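Local atomic coordinates of mRNA transport regulator MTR2 (Candida albicans, PDB entry 1Q42), a protein that affects the transport of mRNA from the nucleus to the cytoplasm and interacts with the export factor MEX67. Residues A[97-102]-A[127-132]; A[162-167]-A[191-196]; A[35-40]-A[101-106]; A[42-47]-A[56-61]. One frame throughout, in Å; residues are numbered along the deposited sequence.

Contact 1: A[97-102]-A[127-132]; sequences QTPLSS and VRFDQS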
loop_
_atom_site.group_PDB
_atom_site.type_symbol
_atom_site.label_atom_id
_atom_site.label_comp_id
_atom_site.label_asym_id
_atom_site.label_seq_id
_atom_site.Cartn_x
_atom_site.Cartn_y
_atom_site.Cartn_z
ATOM N N GLN A 97 5.783 0.597 10.304
ATOM C CA GLN A 97 6.760 -0.206 11.049
ATOM C C GLN A 97 7.549 -1.213 10.196
ATOM O O GLN A 97 8.537 -1.778 10.674
ATOM C CB GLN A 97 6.102 -0.927 12.231
ATOM C CG GLN A 97 5.378 -0.028 13.232
ATOM C CD GLN A 97 6.216 1.158 13.712
ATOM O OE1 GLN A 97 7.260 0.973 14.328
ATOM N NE2 GLN A 97 5.754 2.378 13.418
ATOM N N THR A 98 7.164 -1.416 8.939
ATOM C CA THR A 98 7.965 -2.243 8.033
ATOM C C THR A 98 9.228 -1.494 7.605
ATOM O O THR A 98 9.244 -0.266 7.542
ATOM C CB THR A 98 7.178 -2.675 6.752
ATOM O OG1 THR A 98 6.803 -1.531 5.957
ATOM C CG2 THR A 98 5.868 -3.371 7.088
ATOM N N PRO A 99 10.284 -2.225 7.271
ATOM C CA PRO A 99 11.406 -1.597 6.575
ATOM C C PRO A 99 10.927 -1.089 5.227
ATOM O O PRO A 99 9.867 -1.487 4.738
ATOM C CB PRO A 99 12.426 -2.735 6.404
ATOM C CG PRO A 99 11.937 -3.843 7.301
ATOM C CD PRO A 99 10.474 -3.676 7.449
ATOM N N LEU A 100 11.716 -0.216 4.613
ATOM C CA LEU A 100 11.363 0.296 3.305
ATOM C C LEU A 100 11.144 -0.882 2.362
ATOM O O LEU A 100 11.882 -1.845 2.412
ATOM C CB LEU A 100 12.490 1.165 2.752
ATOM C CG LEU A 100 12.223 1.869 1.420
ATOM C CD1 LEU A 100 11.008 2.780 1.531
ATOM C CD2 LEU A 100 13.461 2.640 0.987
ATOM N N SER A 101 10.142 -0.763 1.505
ATOM C CA SER A 101 9.748 -1.811 0.583
ATOM C C SER A 101 9.955 -1.413 -0.878
ATOM O O SER A 101 10.001 -0.225 -1.238
ATOM C CB SER A 101 8.279 -2.164 0.819
ATOM O OG SER A 101 7.441 -1.015 0.712
ATOM N N SER A 102 10.048 -2.430 -1.727
ATOM C CA SER A 102 10.100 -2.245 -3.175
ATOM C C SER A 102 9.270 -3.353 -3.844
ATOM O O SER A 102 9.677 -4.520 -3.870
ATOM C CB SER A 102 11.539 -2.282 -3.653
ATOM O OG SER A 102 11.620 -2.214 -5.072
ATOM N N VAL A 127 7.732 -8.446 -3.665
ATOM C CA VAL A 127 8.167 -7.345 -2.815
ATOM C C VAL A 127 9.385 -7.771 -2.030
ATOM O O VAL A 127 9.484 -8.911 -1.602
ATOM C CB VAL A 127 7.027 -6.833 -1.880
ATOM C CG1 VAL A 127 6.617 -7.861 -0.846
ATOM C CG2 VAL A 127 7.426 -5.556 -1.148
ATOM N N ARG A 128 10.320 -6.846 -1.853
ATOM C CA ARG A 128 11.432 -7.063 -0.954
ATOM C C ARG A 128 11.614 -5.870 -0.038
ATOM O O ARG A 128 11.039 -4.794 -0.267
ATOM C CB ARG A 128 12.714 -7.376 -1.709
ATOM C CG ARG A 128 13.084 -6.439 -2.807
ATOM C CD ARG A 128 14.142 -7.075 -3.698
ATOM N NE ARG A 128 14.609 -6.169 -4.730
ATOM C CZ ARG A 128 15.491 -6.503 -5.668
ATOM N NH1 ARG A 128 15.991 -7.735 -5.723
ATOM N NH2 ARG A 128 15.850 -5.608 -6.577
ATOM N N PHE A 129 12.404 -6.082 1.006
ATOM C CA PHE A 129 12.541 -5.105 2.086
ATOM C C PHE A 129 13.983 -4.820 2.427
ATOM O O PHE A 129 14.863 -5.676 2.283
ATOM C CB PHE A 129 11.823 -5.586 3.354
ATOM C CG PHE A 129 10.358 -5.787 3.177
ATOM C CD1 PHE A 129 9.464 -4.756 3.476
ATOM C CD2 PHE A 129 9.853 -7.016 2.750
ATOM C CE1 PHE A 129 8.111 -4.949 3.312
ATOM C CE2 PHE A 129 8.505 -7.207 2.587
ATOM C CZ PHE A 129 7.626 -6.165 2.879
ATOM N N ASP A 130 14.201 -3.597 2.896
ATOM C CA ASP A 130 15.501 -3.101 3.327
ATOM C C ASP A 130 16.006 -3.899 4.531
ATOM O O ASP A 130 15.326 -3.994 5.549
ATOM C CB ASP A 130 15.343 -1.613 3.697
ATOM C CG ASP A 130 16.648 -0.905 3.962
ATOM O OD1 ASP A 130 17.717 -1.411 3.564
ATOM O OD2 ASP A 130 16.678 0.203 4.544
ATOM N N GLN A 131 17.215 -4.446 4.397
ATOM C CA GLN A 131 17.858 -5.272 5.415
ATOM C C GLN A 131 18.963 -4.499 6.125
ATOM O O GLN A 131 19.683 -5.072 6.949
ATOM C CB GLN A 131 18.478 -6.520 4.777
ATOM C CG GLN A 131 17.541 -7.292 3.880
ATOM C CD GLN A 131 16.456 -8.009 4.653
ATOM O OE1 GLN A 131 16.752 -8.800 5.557
ATOM N NE2 GLN A 131 15.192 -7.752 4.296
ATOM N N SER A 132 19.098 -3.210 5.805
ATOM C CA SER A 132 20.164 -2.371 6.362
ATOM C C SER A 132 20.119 -2.298 7.881
ATOM O O SER A 132 21.170 -2.170 8.531
ATOM C CB SER A 132 20.090 -0.951 5.784
ATOM O OG SER A 132 18.883 -0.303 6.167
HETATM O O HOH W 1 14.327 0.815 5.773
HETATM O O HOH W 2 13.979 -3.313 -5.603
#
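Leu100 O takes the N-H of Asp130 at 2.9 Å, nearly in line with its C=O bond. The same oxygen also receives a CA-H...O contact from Phe129 CA at 3.3 Å. Two residues on, Ser102 and Arg128 form an antiparallel hydrogen-bonded pair. Ser102 N gives to Arg128 O at 2.9 Å, and Arg128 N returns a bond to Ser102 O from above the carbonyl plane. Ser101 and Phe129 make the non-hydrogen-bonded pair between these rungs.

On the face carrying Ser101 and Phe129, the Phe129 ring lies along residues 98-101. With CG opposite the carbonyl carbon (chi1 -61°), the ring is placed so that Pro99 O meets its edge, 3.5 Å from Phe129 CD1. Ser101 CB approaches obliquely, 3.7 Å from Phe129 CE1. Ser101 OG is held by Asp41 and Arg136. Pro99 CB packs against Phe129 CB and the backbone of Asp130.

Two waters add bridges. One links Leu100 N to Asp130 OD2. The other joins Ser102 OG to Arg128 NE, in the plane of the guanidinium group. Asp130 OD1 accepts from Ser132 N in an Asx turn, and Asp130 OD2 takes Ser132 OG at 2.8 Å. Ile159 N is a further donor to Asp130 OD1.

This is the open end of the hairpin made by strands 101-113 and 118-129. Strand 164-173 flanks Val127 on the far side of strand 118-129, and Phe164 of that strand meets the Phe129 ring edge-to-face. Phe190 of strand 183-192 touches both Val127 and Phe129.

Contact 2: A[162-167]-A[191-196]; sequences SWFGVD and TYVPND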
loop_
_atom_site.group_PDB
_atom_site.type_symbol
_atom_site.label_atom_id
_atom_site.label_comp_id
_atom_site.label_asym_id
_atom_site.label_seq_id
_atom_site.Cartn_x
_atom_site.Cartn_y
_atom_site.Cartn_z
ATOM N N SER A 162 15.471 -10.890 0.190
ATOM C CA SER A 162 14.840 -11.877 -0.686
ATOM C C SER A 162 13.405 -11.485 -1.053
ATOM O O SER A 162 12.714 -10.802 -0.281
ATOM C CB SER A 162 14.830 -13.246 -0.005
ATOM O OG SER A 162 16.163 -13.693 0.264
ATOM N N TRP A 163 12.971 -11.930 -2.228
ATOM C CA TRP A 163 11.605 -11.702 -2.701
ATOM C C TRP A 163 10.549 -12.461 -1.886
ATOM O O TRP A 163 10.688 -13.681 -1.614
ATOM C CB TRP A 163 11.453 -12.102 -4.168
ATOM C CG TRP A 163 12.177 -11.227 -5.200
ATOM C CD1 TRP A 163 13.169 -11.628 -6.054
ATOM C CD2 TRP A 163 11.925 -9.848 -5.508
ATOM N NE1 TRP A 163 13.552 -10.581 -6.858
ATOM C CE2 TRP A 163 12.806 -9.477 -6.539
ATOM C CE3 TRP A 163 11.061 -8.871 -4.992
ATOM C CZ2 TRP A 163 12.841 -8.180 -7.077
ATOM C CZ3 TRP A 163 11.091 -7.581 -5.548
ATOM C CH2 TRP A 163 11.982 -7.254 -6.565
ATOM N N PHE A 164 9.515 -11.705 -1.506
ATOM C CA PHE A 164 8.265 -12.211 -0.988
ATOM C C PHE A 164 7.292 -12.213 -2.163
ATOM O O PHE A 164 7.395 -11.384 -3.044
ATOM C CB PHE A 164 7.633 -11.256 0.029
ATOM C CG PHE A 164 8.324 -11.186 1.360
ATOM C CD1 PHE A 164 7.619 -11.472 2.507
ATOM C CD2 PHE A 164 9.632 -10.758 1.476
ATOM C CE1 PHE A 164 8.219 -11.365 3.760
ATOM C CE2 PHE A 164 10.242 -10.660 2.717
ATOM C CZ PHE A 164 9.525 -10.959 3.861
ATOM N N GLY A 165 6.311 -13.103 -2.118
ATOM C CA GLY A 165 5.171 -13.031 -3.001
ATOM C C GLY A 165 4.030 -12.329 -2.303
ATOM O O GLY A 165 3.822 -12.522 -1.116
ATOM N N VAL A 166 3.286 -11.523 -3.059
ATOM C CA VAL A 166 2.122 -10.807 -2.555
ATOM C C VAL A 166 0.928 -10.934 -3.521
ATOM O O VAL A 166 1.095 -10.865 -4.732
ATOM C CB VAL A 166 2.408 -9.296 -2.376
ATOM C CG1 VAL A 166 1.181 -8.606 -1.740
ATOM C CG2 VAL A 166 3.597 -9.082 -1.504
ATOM N N ASP A 167 -0.263 -11.134 -2.966
ATOM C CA ASP A 167 -1.515 -11.057 -3.730
ATOM C C ASP A 167 -2.359 -9.980 -3.088
ATOM O O ASP A 167 -2.444 -9.903 -1.857
ATOM C CB ASP A 167 -2.275 -12.392 -3.659
ATOM C CG ASP A 167 -2.024 -13.291 -4.856
ATOM O OD1 ASP A 167 -1.112 -13.017 -5.670
ATOM O OD2 ASP A 167 -2.673 -14.364 -5.022
ATOM N N THR A 191 1.912 -14.363 -0.101
ATOM C CA THR A 191 1.720 -15.724 -0.612
ATOM C C THR A 191 2.999 -16.548 -0.591
ATOM O O THR A 191 2.947 -17.780 -0.757
ATOM C CB THR A 191 1.204 -15.661 -2.037
ATOM O OG1 THR A 191 2.109 -14.871 -2.835
ATOM C CG2 THR A 191 -0.120 -14.941 -2.096
ATOM N N TYR A 192 4.135 -15.878 -0.407
ATOM C CA TYR A 192 5.409 -16.541 -0.108
ATOM C C TYR A 192 6.247 -15.660 0.805
ATOM O O TYR A 192 6.451 -14.477 0.523
ATOM C CB TYR A 192 6.200 -16.850 -1.384
ATOM C CG TYR A 192 7.567 -17.385 -1.067
ATOM C CD1 TYR A 192 7.735 -18.719 -0.701
ATOM C CD2 TYR A 192 8.682 -16.561 -1.066
ATOM C CE1 TYR A 192 8.991 -19.217 -0.362
ATOM C CE2 TYR A 192 9.934 -17.044 -0.722
ATOM C CZ TYR A 192 10.085 -18.382 -0.386
ATOM O OH TYR A 192 11.319 -18.895 -0.052
ATOM N N VAL A 193 6.769 -16.264 1.872
ATOM C CA VAL A 193 7.625 -15.568 2.815
ATOM C C VAL A 193 8.958 -16.311 2.905
ATOM O O VAL A 193 8.980 -17.500 3.239
ATOM C CB VAL A 193 6.975 -15.528 4.221
ATOM C CG1 VAL A 193 7.933 -14.914 5.247
ATOM C CG2 VAL A 193 5.674 -14.764 4.172
ATOM N N PRO A 194 10.062 -15.645 2.594
ATOM C CA PRO A 194 11.374 -16.304 2.668
ATOM C C PRO A 194 11.808 -16.595 4.118
ATOM O O PRO A 194 11.458 -15.856 5.033
ATOM C CB PRO A 194 12.314 -15.310 1.976
ATOM C CG PRO A 194 11.627 -13.970 2.090
ATOM C CD PRO A 194 10.161 -14.245 2.140
ATOM N N ASN A 195 12.578 -17.665 4.306
ATOM C CA ASN A 195 12.964 -18.116 5.647
ATOM C C ASN A 195 13.937 -17.170 6.344
ATOM O O ASN A 195 14.033 -17.176 7.573
ATOM C CB ASN A 195 13.626 -19.503 5.595
ATOM C CG ASN A 195 12.762 -20.557 4.921
ATOM O OD1 ASN A 195 11.627 -20.297 4.519
ATOM N ND2 ASN A 195 13.315 -21.758 4.778
ATOM N N ASP A 196 14.638 -16.355 5.556
ATOM C CA ASP A 196 15.873 -15.695 5.987
ATOM C C ASP A 196 15.678 -14.309 6.601
ATOM O O ASP A 196 14.846 -13.520 6.145
ATOM C CB ASP A 196 16.869 -15.618 4.811
ATOM C CG ASP A 196 16.256 -15.017 3.544
ATOM O OD1 ASP A 196 15.344 -14.169 3.644
ATOM O OD2 ASP A 196 16.633 -15.336 2.397
HETATM O O HOH W 3 15.555 -11.671 3.169
HETATM O O HOH W 4 1.411 -14.002 -5.368
#
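Gly165 and Tyr192 form an antiparallel hydrogen-bonded pair. Gly165 N gives to Tyr192 O at 3.0 Å. Gly165 O takes Thr191 N at 2.8 Å and, weakly, Tyr192 N, so one carbonyl receives two successive N-H groups. Thr191 N comes from above the plane of this carbonyl.

Pro194 sits on the Phe164 ring. Its CD lies 3.4 Å from the ring centroid and only 6° off the normal, a CH-pi contact over the middle of the face. The Phe164 chi1 of -72° sets the ring beside its own backbone N, where the proline can cover it. Val193 CG1 touches Phe164 CE1 at 3.9 Å. The Tyr192 ring turns its edge to Trp163 O.

Polar side chains close both ends. Ser162 OG gives to Asp196 OD2 at 2.7 Å, on the syn side of the carboxylate. A water links Ser162 N to Asp196 OD1. At the other end, Asp167 CB packs on Thr191 CG2, and a second water bridges Asp167 OD1 and Thr191 OG1.

A second shell surrounds these groups. Phe164 also meets the Phe190 ring, with the planes at about 50°. Ser124 OG bonds to Asp167 OD1 and probably steadies that carboxylate. Lys126 makes a cation-pi contact with Trp163. Backbone bonds from Phe164 and Val166 tie this strand to strand 118-129.

Thr191 and Tyr192 together face Gly165, which defines a classic beta bulge. It lies where the chain turns a corner at the end of the hairpin of strands 164-173 and 183-192, part of the curved sheet of the NTF2 fold.

Contact 3: A[35-40]-A[101-106]; sequences RFLASL and SSHQLT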
loop_
_atom_site.group_PDB
_atom_site.type_symbol
_atom_site.label_atom_id
_atom_site.label_comp_id
_atom_site.label_asym_id
_atom_site.label_seq_id
_atom_site.Cartn_x
_atom_site.Cartn_y
_atom_site.Cartn_z
ATOM N N ARG A 35 0.902 3.441 -9.009
ATOM C CA ARG A 35 0.828 4.560 -8.076
ATOM C C ARG A 35 0.518 4.090 -6.646
ATOM O O ARG A 35 1.112 4.567 -5.679
ATOM C CB ARG A 35 -0.238 5.561 -8.513
ATOM C CG ARG A 35 0.216 6.523 -9.567
ATOM C CD ARG A 35 -0.756 7.667 -9.776
ATOM N NE ARG A 35 -1.933 7.240 -10.530
ATOM C CZ ARG A 35 -3.177 7.163 -10.063
ATOM N NH1 ARG A 35 -3.476 7.468 -8.798
ATOM N NH2 ARG A 35 -4.145 6.762 -10.881
ATOM N N PHE A 36 -0.417 3.157 -6.525
ATOM C CA PHE A 36 -0.756 2.556 -5.229
ATOM C C PHE A 36 0.475 1.896 -4.592
ATOM O O PHE A 36 0.831 2.174 -3.452
ATOM C CB PHE A 36 -1.892 1.556 -5.413
ATOM C CG PHE A 36 -2.160 0.733 -4.206
ATOM C CD1 PHE A 36 -2.752 1.298 -3.088
ATOM C CD2 PHE A 36 -1.783 -0.593 -4.168
ATOM C CE1 PHE A 36 -2.982 0.533 -1.963
ATOM C CE2 PHE A 36 -2.016 -1.360 -3.038
ATOM C CZ PHE A 36 -2.610 -0.793 -1.946
ATOM N N LEU A 37 1.180 1.073 -5.359
ATOM C CA LEU A 37 2.398 0.438 -4.859
ATOM C C LEU A 37 3.500 1.439 -4.526
ATOM O O LEU A 37 4.206 1.275 -3.536
ATOM C CB LEU A 37 2.909 -0.602 -5.867
ATOM C CG LEU A 37 1.961 -1.795 -6.062
ATOM C CD1 LEU A 37 2.457 -2.746 -7.146
ATOM C CD2 LEU A 37 1.706 -2.552 -4.745
ATOM N N ALA A 38 3.670 2.474 -5.345
ATOM C CA ALA A 38 4.665 3.523 -5.042
ATOM C C ALA A 38 4.411 4.194 -3.694
ATOM O O ALA A 38 5.354 4.540 -2.958
ATOM C CB ALA A 38 4.727 4.580 -6.183
ATOM N N SER A 39 3.137 4.347 -3.363
ATOM C CA SER A 39 2.720 4.927 -2.103
ATOM C C SER A 39 3.090 4.027 -0.908
ATOM O O SER A 39 3.348 4.536 0.181
ATOM C CB SER A 39 1.226 5.289 -2.119
ATOM O OG SER A 39 0.349 4.228 -1.747
ATOM N N LEU A 40 3.158 2.709 -1.115
ATOM C CA LEU A 40 3.646 1.823 -0.066
ATOM C C LEU A 40 5.167 1.853 0.022
ATOM O O LEU A 40 5.721 1.605 1.077
ATOM C CB LEU A 40 3.186 0.378 -0.284
ATOM C CG LEU A 40 1.694 0.100 -0.337
ATOM C CD1 LEU A 40 1.470 -1.389 -0.560
ATOM C CD2 LEU A 40 0.980 0.614 0.915
ATOM N N SER A 101 10.142 -0.763 1.505
ATOM C CA SER A 101 9.748 -1.811 0.583
ATOM C C SER A 101 9.955 -1.413 -0.878
ATOM O O SER A 101 10.001 -0.225 -1.238
ATOM C CB SER A 101 8.279 -2.164 0.819
ATOM O OG SER A 101 7.441 -1.015 0.712
ATOM N N SER A 102 10.048 -2.430 -1.727
ATOM C CA SER A 102 10.100 -2.245 -3.175
ATOM C C SER A 102 9.270 -3.353 -3.844
ATOM O O SER A 102 9.677 -4.520 -3.870
ATOM C CB SER A 102 11.539 -2.282 -3.653
ATOM O OG SER A 102 11.620 -2.214 -5.072
ATOM N N HIS A 103 8.088 -2.983 -4.326
ATOM C CA HIS A 103 7.151 -3.888 -5.006
ATOM C C HIS A 103 7.373 -3.818 -6.517
ATOM O O HIS A 103 7.658 -2.745 -7.072
ATOM C CB HIS A 103 5.692 -3.455 -4.779
ATOM C CG HIS A 103 5.155 -3.697 -3.397
ATOM N ND1 HIS A 103 5.343 -2.815 -2.350
ATOM C CD2 HIS A 103 4.392 -4.705 -2.907
ATOM C CE1 HIS A 103 4.727 -3.280 -1.273
ATOM N NE2 HIS A 103 4.128 -4.419 -1.589
ATOM N N GLN A 104 7.244 -4.960 -7.184
ATOM C CA GLN A 104 7.238 -5.039 -8.632
ATOM C C GLN A 104 5.925 -5.718 -9.032
ATOM O O GLN A 104 5.678 -6.865 -8.672
ATOM C CB GLN A 104 8.448 -5.854 -9.112
ATOM C CG GLN A 104 8.586 -5.978 -10.608
ATOM C CD GLN A 104 9.756 -6.863 -11.019
ATOM O OE1 GLN A 104 10.781 -6.904 -10.339
ATOM N NE2 GLN A 104 9.599 -7.576 -12.133
ATOM N N LEU A 105 5.067 -4.979 -9.727
ATOM C CA LEU A 105 3.801 -5.528 -10.211
ATOM C C LEU A 105 4.099 -6.591 -11.262
ATOM O O LEU A 105 4.915 -6.348 -12.158
ATOM C CB LEU A 105 2.949 -4.401 -10.790
ATOM C CG LEU A 105 1.585 -4.751 -11.401
ATOM C CD1 LEU A 105 0.632 -5.226 -10.356
ATOM C CD2 LEU A 105 0.973 -3.529 -12.139
ATOM N N THR A 106 3.503 -7.784 -11.144
ATOM C CA THR A 106 3.763 -8.839 -12.130
ATOM C C THR A 106 2.573 -9.331 -12.962
ATOM O O THR A 106 2.782 -9.837 -14.063
ATOM C CB THR A 106 4.497 -10.031 -11.494
ATOM O OG1 THR A 106 3.774 -10.503 -10.346
ATOM C CG2 THR A 106 5.899 -9.592 -11.004
#
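Leu37 and Leu40 pack on His103 where helix 29-40 lies against the curved sheet of the NTF2 fold. The short segments run nearly antiparallel, at 164°, with their axes 8.0 Å apart.

The apolar contacts come from the leucine branches. Leu37 uses both. Its CD2 sits over one face of the His103 imidazole, offset toward the rim, 4.1 Å from the ring centroid in a CH-pi contact. Its CD1 reaches Leu105 CB at 4.0 Å. Leu37 has CG beside the backbone N (chi1 -65°), and its two methyl groups span neighbouring inward-pointing residues of the strand. Leu40 CD1 comes obliquely to the other end of the ring, 3.8 Å from His103 CE1.

Polar contacts hold the imidazole from outside the two segments. His103 ND1 is bonded to Asp41 OD1, and His103 NE2 to Tyr188 OH. These two bonds would fix the ring's rotation, with its face turned to Leu37.

No hydrogen bond joins the helix segment directly to the strand. Leu40 O is instead served by Trp95 NE1 and Arg136 NH1. Ser101 OG lies 3.2 Å from Leu40 O, but the angle is too poor for a bond.

Contact 4: A[42-47]-A[56-61]; sequences LLYTQP and ESYATQ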
loop_
_atom_site.group_PDB
_atom_site.type_symbol
_atom_site.label_atom_id
_atom_site.label_comp_id
_atom_site.label_asym_id
_atom_site.label_seq_id
_atom_site.Cartn_x
_atom_site.Cartn_y
_atom_site.Cartn_z
ATOM N N LEU A 42 7.149 4.450 -0.560
ATOM C CA LEU A 42 7.608 5.837 -0.458
ATOM C C LEU A 42 8.860 5.996 0.399
ATOM O O LEU A 42 8.910 5.548 1.550
ATOM C CB LEU A 42 6.470 6.708 0.098
ATOM C CG LEU A 42 6.605 8.226 -0.047
ATOM C CD1 LEU A 42 6.576 8.630 -1.517
ATOM C CD2 LEU A 42 5.494 8.931 0.703
ATOM N N LEU A 43 9.880 6.636 -0.180
ATOM C CA LEU A 43 11.104 6.951 0.538
ATOM C C LEU A 43 10.861 8.230 1.337
ATOM O O LEU A 43 10.278 9.187 0.829
ATOM C CB LEU A 43 12.256 7.140 -0.452
ATOM C CG LEU A 43 13.652 7.462 0.082
ATOM C CD1 LEU A 43 14.321 6.256 0.729
ATOM C CD2 LEU A 43 14.486 7.995 -1.073
ATOM N N TYR A 44 11.284 8.224 2.591
ATOM C CA TYR A 44 11.127 9.380 3.459
ATOM C C TYR A 44 12.215 10.377 3.112
ATOM O O TYR A 44 13.385 10.023 3.103
ATOM C CB TYR A 44 11.258 8.965 4.917
ATOM C CG TYR A 44 11.261 10.123 5.889
ATOM C CD1 TYR A 44 10.079 10.783 6.214
ATOM C CD2 TYR A 44 12.447 10.566 6.470
ATOM C CE1 TYR A 44 10.074 11.849 7.107
ATOM C CE2 TYR A 44 12.453 11.626 7.366
ATOM C CZ TYR A 44 11.264 12.263 7.676
ATOM O OH TYR A 44 11.266 13.322 8.552
ATOM N N THR A 45 11.813 11.611 2.814
ATOM C CA THR A 45 12.755 12.692 2.566
ATOM C C THR A 45 12.375 13.884 3.439
ATOM O O THR A 45 11.265 14.410 3.354
ATOM C CB THR A 45 12.812 13.072 1.057
ATOM O OG1 THR A 45 13.580 14.270 0.882
ATOM C CG2 THR A 45 11.437 13.436 0.493
ATOM N N GLN A 46 13.297 14.280 4.302
ATOM C CA GLN A 46 13.064 15.403 5.195
ATOM C C GLN A 46 13.461 16.687 4.474
ATOM O O GLN A 46 14.603 16.802 4.047
ATOM C CB GLN A 46 13.900 15.233 6.463
ATOM C CG GLN A 46 13.395 16.052 7.642
ATOM C CD GLN A 46 14.119 15.722 8.929
ATOM O OE1 GLN A 46 14.594 16.620 9.635
ATOM N NE2 GLN A 46 14.203 14.435 9.246
ATOM N N PRO A 47 12.537 17.640 4.325
ATOM C CA PRO A 47 12.902 18.970 3.811
ATOM C C PRO A 47 13.946 19.607 4.710
ATOM O O PRO A 47 13.874 19.430 5.930
ATOM C CB PRO A 47 11.592 19.769 3.890
ATOM C CG PRO A 47 10.497 18.746 4.003
ATOM C CD PRO A 47 11.103 17.540 4.638
ATOM N N GLU A 56 4.023 12.056 11.015
ATOM C CA GLU A 56 2.645 12.135 10.552
ATOM C C GLU A 56 2.543 12.430 9.065
ATOM O O GLU A 56 1.734 11.806 8.373
ATOM C CB GLU A 56 1.853 13.189 11.337
ATOM C CG GLU A 56 0.375 13.276 10.956
ATOM C CD GLU A 56 -0.426 14.146 11.912
ATOM O OE1 GLU A 56 0.137 15.134 12.423
ATOM O OE2 GLU A 56 -1.611 13.851 12.163
ATOM N N SER A 57 3.349 13.373 8.573
ATOM C CA SER A 57 3.248 13.811 7.177
ATOM C C SER A 57 3.714 12.725 6.203
ATOM O O SER A 57 3.286 12.703 5.049
ATOM C CB SER A 57 4.027 15.109 6.935
ATOM O OG SER A 57 5.421 14.899 6.858
ATOM N N TYR A 58 4.590 11.848 6.675
ATOM C CA TYR A 58 5.045 10.702 5.883
ATOM C C TYR A 58 4.039 9.556 5.946
ATOM O O TYR A 58 3.641 9.007 4.920
ATOM C CB TYR A 58 6.391 10.197 6.385
ATOM C CG TYR A 58 6.849 8.906 5.743
ATOM C CD1 TYR A 58 7.280 8.876 4.420
ATOM C CD2 TYR A 58 6.862 7.719 6.466
ATOM C CE1 TYR A 58 7.699 7.691 3.825
ATOM C CE2 TYR A 58 7.277 6.524 5.879
ATOM C CZ TYR A 58 7.707 6.520 4.563
ATOM O OH TYR A 58 8.121 5.364 3.953
ATOM N N ALA A 59 3.671 9.174 7.154
ATOM C CA ALA A 59 2.796 8.029 7.354
ATOM C C ALA A 59 1.444 8.204 6.661
ATOM O O ALA A 59 0.898 7.237 6.126
ATOM C CB ALA A 59 2.623 7.763 8.834
ATOM N N THR A 60 0.907 9.433 6.635
ATOM C CA THR A 60 -0.400 9.666 6.013
ATOM C C THR A 60 -0.385 9.552 4.486
ATOM O O THR A 60 -1.437 9.500 3.858
ATOM C CB THR A 60 -1.032 11.018 6.455
ATOM O OG1 THR A 60 -0.163 12.095 6.109
ATOM C CG2 THR A 60 -1.168 11.086 7.960
ATOM N N GLN A 61 0.795 9.502 3.884
ATOM C CA GLN A 61 0.913 9.287 2.441
ATOM C C GLN A 61 0.963 7.808 2.063
ATOM O O GLN A 61 0.837 7.480 0.896
ATOM C CB GLN A 61 2.172 9.952 1.905
ATOM C CG GLN A 61 2.197 11.452 2.086
ATOM C CD GLN A 61 3.499 12.045 1.628
ATOM O OE1 GLN A 61 3.764 12.121 0.421
ATOM N NE2 GLN A 61 4.334 12.450 2.581
#
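Tyr44 turns its ring edge to the face of Tyr58 in an offset edge-to-face pair. This is a loop-on-helix contact within the helical layer of the NTF2 fold. The ring planes stand at 89° and the centroids are 5.5 Å apart. Tyr44 CB lies over the same Tyr58 ring, offset toward its rim, in a CH-pi contact. Tyr58 CB meets the edge of the Tyr44 ring, 3.7 Å from Tyr44 CD1. The backbone carbonyl of Leu42 meets the Tyr58 ring at its edge.

The extended chain after helix 29-40 is held against the short helix 55-59. Tyr58 has CG anti to the backbone N (chi1 172°), which sends its ring from the helix to the loop. Partners beyond the segments hold both hydroxyls: Tyr44 OH is bonded to Asn54 N, and Tyr58 OH to Arg136 NH1.

The Leu42 side chain lies alongside the Tyr58 ring, pointing the other way. Its CD2 approaches Tyr58 CE1 and touches the Gln61 side chain, 3.6 Å from Gln61 OE1. The extended Gln61 chain runs back along the helix, and its NE2 gives to Ser57 O at 2.7 Å, which would hold the amide in place. Across the contact, Tyr58 OH donates to Leu42 O at 2.5 Å, tilted 22° from the carbonyl plane.

Contact 3 is buried near the centre of the chain, contact 1 is partly buried, and contacts 2 and 4 lie at the surface. Contacts 1 and 3 share Ser101 and Ser102: strand 101-113 pairs with a strand in one and receives a helix in the other. Contacts 1 and 2 belong to adjacent hairpins of one sheet, joined by the probable hydrogen bond from Phe164 N to Val127 O. Contact 4 stays among helices and loops, about 26 Å from contact 2 between centres. Backbone bonds and bridging waters mark both sheet contacts. Contact 3 relies on leucine methyls against an imidazole, contact 4 on a tyrosine pair and a hydroxyl-to-carbonyl bond.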